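Local coordinates for DUF3809 domain-containing protein (Deinococcus radiodurans, PDB 3NQN), which is of unknown function but binds calcium ions and belongs to a family grouped with the Bet v 1-like proteins, at residues K145-P148 / E149-A153. Sequence-based numbering, arbitrary orientation.
Sequences KALP and EGLAA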
loop_
_atom_site.group_PDB
_atom_site.type_symbol
_atom_site.label_atom_id
_atom_site.label_comp_id
_atom_site.label_asym_id
_atom_site.label_seq_id
_atom_site.Cartn_x
_atom_site.Cartn_y
_atom_site.Cartn_z
ATOM N N LYS A 145 14.738 8.245 15.709
ATOM C CA LYS A 145 15.128 9.507 16.311
ATOM C C LYS A 145 13.975 10.293 16.907
ATOM O O LYS A 145 14.183 11.049 17.846
ATOM C CB LYS A 145 15.875 10.358 15.306
ATOM C CG LYS A 145 17.291 9.843 15.001
ATOM C CD LYS A 145 17.949 10.728 13.963
ATOM C CE LYS A 145 19.306 10.188 13.548
ATOM N NZ LYS A 145 19.844 10.929 12.370
ATOM N N ALA A 146 12.757 10.105 16.385
ATOM C CA ALA A 146 11.596 10.844 16.894
ATOM C C ALA A 146 10.880 10.129 18.053
ATOM O O ALA A 146 10.006 10.709 18.687
ATOM C CB ALA A 146 10.586 11.146 15.732
ATOM N N LEU A 147 11.261 8.890 18.341
ATOM C CA LEU A 147 10.569 8.111 19.381
ATOM C C LEU A 147 10.512 8.765 20.761
ATOM O O LEU A 147 9.473 8.747 21.393
ATOM C CB LEU A 147 11.129 6.682 19.503
ATOM C CG LEU A 147 10.484 5.636 18.627
ATOM C CD1 LEU A 147 11.166 4.271 18.836
ATOM C CD2 LEU A 147 8.966 5.544 18.901
ATOM N N PRO A 148 11.639 9.309 21.250
ATOM C CA PRO A 148 11.547 9.940 22.569
ATOM C C PRO A 148 10.486 11.059 22.623
ATOM O O PRO A 148 9.734 11.146 23.580
ATOM C CB PRO A 148 12.954 10.490 22.788
ATOM C CG PRO A 148 13.847 9.496 22.019
ATOM C CD PRO A 148 13.037 9.142 20.799
ATOM N N GLU A 149 10.456 11.890 21.591
ATOM C CA GLU A 149 9.473 12.952 21.462
ATOM C C GLU A 149 8.056 12.358 21.469
ATOM O O GLU A 149 7.179 12.806 22.217
ATOM C CB GLU A 149 9.717 13.711 20.142
ATOM C CG GLU A 149 8.762 14.892 19.892
ATOM C CD GLU A 149 9.006 15.579 18.559
ATOM O OE1 GLU A 149 9.249 14.876 17.537
ATOM O OE2 GLU A 149 8.927 16.830 18.525
ATOM N N GLY A 150 7.863 11.301 20.673
ATOM C CA GLY A 150 6.566 10.636 20.558
ATOM C C GLY A 150 6.081 10.001 21.836
ATOM O O GLY A 150 4.928 10.165 22.206
ATOM N N LEU A 151 6.941 9.238 22.504
ATOM C CA LEU A 151 6.552 8.655 23.766
ATOM C C LEU A 151 6.248 9.742 24.798
ATOM O O LEU A 151 5.271 9.643 25.530
ATOM C CB LEU A 151 7.606 7.669 24.300
ATOM C CG LEU A 151 7.338 6.212 23.893
ATOM C CD1 LEU A 151 7.672 5.980 22.427
ATOM C CD2 LEU A 151 8.093 5.296 24.735
ATOM N N ALA A 152 7.069 10.791 24.839
ATOM C CA ALA A 152 6.840 11.884 25.804
ATOM C C ALA A 152 5.478 12.551 25.563
ATOM O O ALA A 152 4.768 12.867 26.505
ATOM C CB ALA A 152 7.973 12.914 25.745
ATOM N N ALA A 153 5.099 12.696 24.291
ATOM C CA ALA A 153 3.803 13.280 23.928
ATOM C C ALA A 153 2.607 12.475 24.474
ATOM O O ALA A 153 1.535 13.006 24.621
ATOM C CB ALA A 153 3.695 13.425 22.435
#
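Leu147 and Leu151, one helical turn apart, meet through single methyl groups: CD2 of Leu147 lies 3.8 Å from CD1 of Leu151, the side chains crossing at a slant rather than running side by side. Leu151 has an unusual first torsion (chi1 -93°), away from a staggered minimum, and CD1 comes back over the preceding turn, where it also rests 3.5 Å from the carbonyl oxygen of Leu147. That oxygen is already engaged, for Leu151 N donates to Leu147 O over 2.8 Å with an almost straight N-H...O angle of 177°. The leucine pair is therefore tied through both backbone and side chains. On either side of this bond in sequence, Gly150 N donates to Ala146 O at 3.0 Å, and Ala152 N to Pro148 O, also at 3.0 Å but with the donor tilted from the carbonyl plane. These i to i+4 bonds carry the helix through Pro148, although its ring nitrogen has no hydrogen to donate to the preceding turn and the helix is kinked there. Glu149 places CG anti to its own amide nitrogen (chi1 -179°) and stays extended to the carboxylate; its CB sits 3.3 Å from Ala146 O, while OE1 reaches a salt bridge with Arg36. The segment forms the C-terminal part of the long helix 122-153, packed on the sheet where strands 5-13 and 104-114 lie side by side, consistent with the long C-terminal helix on a curved antiparallel sheet in Bet v 1-like folds. Leu147 touches Phe109 and Phe111 of strand 104-114, Leu151 bridges Phe107 of that strand and Phe10 and Leu12 of strand 5-13, outermost within this chain, and Val35 from a loop contacts both leucines; Pro148 rests on Gln8 and Phe10 of strand 5-13.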